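Local coordinates for Lysine/ornithine decarboxylase (Selenomonas ruminantium, PDB 5GJO), which decarboxylates L-lysine and L-ornithine to cadaverine and putrescine with similar efficiency, using pyridoxal 5'-phosphate as cofactor, at residues G67-V72 and G88-Y93. The protein carries 2 engineered substitutions. Sequence-based numbering, arbitrary orientation.
Sequences GSHFDV and GSQMIY. With PLP (pyridoxal-5'-phosphate), chain H.
Gln90 lays its amide oxygen over one face of the His69 imidazole. OE1 sits 3.5 Å above the ring plane, over its centre. The ring and amide planes are 37° apart, with no hydrogen bond. A bend at chi2 of Gln90 (-58°) folds the amide back against the ring. Gln90 NE2 donates to Ser89 OG at 3.2 Å, in the amide plane, which helps fix the amide's rotation. Ser89 OG is also hydrogen-bonded to Asp87 OD2. Putting an alanine at His69 is likely to leave Gln90 OE1 without the ring beneath it. Strands 69-72 and 91-93 run parallel, joined through helix 75-83 as a beta-alpha-beta unit of the PLP-binding TIM barrel. Three backbone hydrogen bonds of 2.9 Å link the segments: Phe70 N to Gln90 O, just ahead of strand 91-93, Ile92 N to Phe70 O and Val72 N to Ile92 O. Phe70, Val72 and Met91 face helix 75-83, where all three side chains touch Leu81. Val72 CG2 packs 4.1 Å from Tyr93 CB. On the other face, Asp71 CB meets Ile92 CG2 at 4.0 Å. Asp71 turns its carboxylate from its backbone N (chi1 153°); OD2 lies 3.0 Å from PLP N1 and is salt-bridged to Lys52.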
loop_
_atom_site.group_PDB
_atom_site.type_symbol
_atom_site.label_atom_id
_atom_site.label_comp_id
_atom_site.label_asym_id
_atom_site.label_seq_id
_atom_site.Cartn_x
_atom_site.Cartn_y
_atom_site.Cartn_z
ATOM N N GLY A 67 -6.197 -22.604 -21.068
ATOM C CA GLY A 67 -6.280 -21.889 -22.315
ATOM C C GLY A 67 -6.475 -20.380 -22.168
ATOM O O GLY A 67 -6.719 -19.699 -23.172
ATOM N N SER A 68 -6.349 -19.820 -20.968
ATOM C CA SER A 68 -6.593 -18.372 -20.798
ATOM C C SER A 68 -5.490 -17.621 -21.443
ATOM O O SER A 68 -4.332 -18.052 -21.404
ATOM C CB SER A 68 -6.619 -18.042 -19.292
ATOM O OG SER A 68 -6.971 -16.661 -19.046
ATOM N N HIS A 69 -5.799 -16.412 -21.940
ATOM C CA HIS A 69 -4.775 -15.442 -22.199
ATOM C C HIS A 69 -4.603 -14.507 -20.978
ATOM O O HIS A 69 -5.230 -14.730 -19.904
ATOM C CB HIS A 69 -5.147 -14.577 -23.434
ATOM C CG HIS A 69 -5.187 -15.317 -24.741
ATOM N ND1 HIS A 69 -5.941 -16.454 -24.951
ATOM C CD2 HIS A 69 -4.528 -15.088 -25.909
ATOM C CE1 HIS A 69 -5.769 -16.892 -26.189
ATOM N NE2 HIS A 69 -4.919 -16.070 -26.796
ATOM N N PHE A 70 -3.724 -13.500 -21.133
ATOM C CA PHE A 70 -3.417 -12.605 -20.015
ATOM C C PHE A 70 -3.328 -11.140 -20.397
ATOM O O PHE A 70 -2.781 -10.826 -21.418
ATOM C CB PHE A 70 -2.106 -12.979 -19.341
ATOM C CG PHE A 70 -2.109 -14.368 -18.775
ATOM C CD1 PHE A 70 -2.617 -14.592 -17.494
ATOM C CD2 PHE A 70 -1.730 -15.473 -19.570
ATOM C CE1 PHE A 70 -2.712 -15.897 -17.011
ATOM C CE2 PHE A 70 -1.813 -16.758 -19.094
ATOM C CZ PHE A 70 -2.333 -16.985 -17.809
ATOM N N ASP A 71 -3.852 -10.286 -19.534
ATOM C CA ASP A 71 -3.739 -8.839 -19.649
ATOM C C ASP A 71 -2.673 -8.436 -18.642
ATOM O O ASP A 71 -2.778 -8.723 -17.426
ATOM C CB ASP A 71 -5.075 -8.198 -19.285
ATOM C CG ASP A 71 -4.922 -6.772 -18.751
ATOM O OD1 ASP A 71 -3.982 -6.060 -19.139
ATOM O OD2 ASP A 71 -5.718 -6.347 -17.913
ATOM N N VAL A 72 -1.617 -7.778 -19.121
ATOM C CA VAL A 72 -0.464 -7.375 -18.334
ATOM C C VAL A 72 -0.384 -5.839 -18.310
ATOM O O VAL A 72 -0.675 -5.210 -19.337
ATOM C CB VAL A 72 0.877 -7.891 -18.879
ATOM C CG1 VAL A 72 0.906 -9.425 -18.751
ATOM C CG2 VAL A 72 1.092 -7.562 -20.350
ATOM N N GLY A 88 4.636 -14.574 -25.195
ATOM C CA GLY A 88 4.113 -13.212 -25.469
ATOM C C GLY A 88 2.912 -13.101 -26.331
ATOM O O GLY A 88 2.105 -12.132 -26.217
ATOM N N SER A 89 2.728 -14.056 -27.229
ATOM C CA SER A 89 1.537 -14.164 -28.013
ATOM C C SER A 89 0.220 -14.313 -27.232
ATOM O O SER A 89 -0.830 -14.071 -27.783
ATOM C CB SER A 89 1.629 -15.367 -29.003
ATOM O OG SER A 89 1.534 -16.594 -28.267
ATOM N N GLN A 90 0.300 -14.718 -25.963
ATOM C CA GLN A 90 -0.892 -14.914 -25.120
ATOM C C GLN A 90 -1.131 -13.640 -24.275
ATOM O O GLN A 90 -2.047 -13.671 -23.441
ATOM C CB GLN A 90 -0.701 -16.047 -24.154
ATOM C CG GLN A 90 -0.426 -17.382 -24.820
ATOM C CD GLN A 90 -1.478 -17.799 -25.754
ATOM O OE1 GLN A 90 -2.544 -18.181 -25.331
ATOM N NE2 GLN A 90 -1.222 -17.639 -27.078
ATOM N N MET A 91 -0.394 -12.565 -24.500
ATOM C CA MET A 91 -0.535 -11.388 -23.666
ATOM C C MET A 91 -1.074 -10.177 -24.413
ATOM O O MET A 91 -0.843 -10.023 -25.585
ATOM C CB MET A 91 0.794 -11.028 -23.027
ATOM C CG MET A 91 1.507 -12.169 -22.298
ATOM S SD MET A 91 3.101 -11.651 -21.654
ATOM C CE MET A 91 3.946 -13.199 -21.394
ATOM N N ILE A 92 -1.813 -9.346 -23.703
ATOM C CA ILE A 92 -2.110 -7.979 -24.137
ATOM C C ILE A 92 -1.526 -7.024 -23.137
ATOM O O ILE A 92 -1.721 -7.159 -21.935
ATOM C CB ILE A 92 -3.603 -7.723 -24.376
ATOM C CG1 ILE A 92 -3.776 -6.314 -24.990
ATOM C CG2 ILE A 92 -4.448 -7.919 -23.181
ATOM C CD1 ILE A 92 -5.183 -5.997 -25.435
ATOM N N TYR A 93 -0.721 -6.087 -23.607
ATOM C CA TYR A 93 -0.187 -5.060 -22.726
ATOM C C TYR A 93 -1.213 -3.925 -22.765
ATOM O O TYR A 93 -1.149 -3.041 -23.598
ATOM C CB TYR A 93 1.211 -4.640 -23.193
ATOM C CG TYR A 93 1.993 -3.662 -22.341
ATOM C CD1 TYR A 93 1.598 -3.319 -21.066
ATOM C CD2 TYR A 93 3.143 -3.091 -22.823
ATOM C CE1 TYR A 93 2.325 -2.428 -20.309
ATOM C CE2 TYR A 93 3.868 -2.189 -22.087
ATOM C CZ TYR A 93 3.461 -1.863 -20.824
ATOM O OH TYR A 93 4.204 -0.988 -20.111
HETATM N N1 PLP H . -8.277 -4.867 -17.718
HETATM C C2 PLP H . -7.871 -3.583 -17.570
HETATM C C2A PLP H . -7.222 -2.864 -18.723
HETATM C C3 PLP H . -8.065 -2.884 -16.275
HETATM O O3 PLP H . -7.666 -1.593 -16.103
HETATM C C4 PLP H . -8.709 -3.641 -15.179
HETATM C C4A PLP H . -8.944 -3.030 -13.852
HETATM O O4A PLP H . -8.262 -2.088 -13.485
HETATM C C5 PLP H . -9.106 -5.040 -15.469
HETATM C C6 PLP H . -8.863 -5.571 -16.733
HETATM C C5A PLP H . -9.770 -5.880 -14.402
HETATM O O4P PLP H . -10.888 -5.175 -13.869
HETATM P P PLP H . -11.924 -5.912 -12.881
HETATM O O1P PLP H . -12.514 -7.013 -13.729
HETATM O O2P PLP H . -12.901 -4.826 -12.501
HETATM O O3P PLP H . -11.057 -6.399 -11.743
#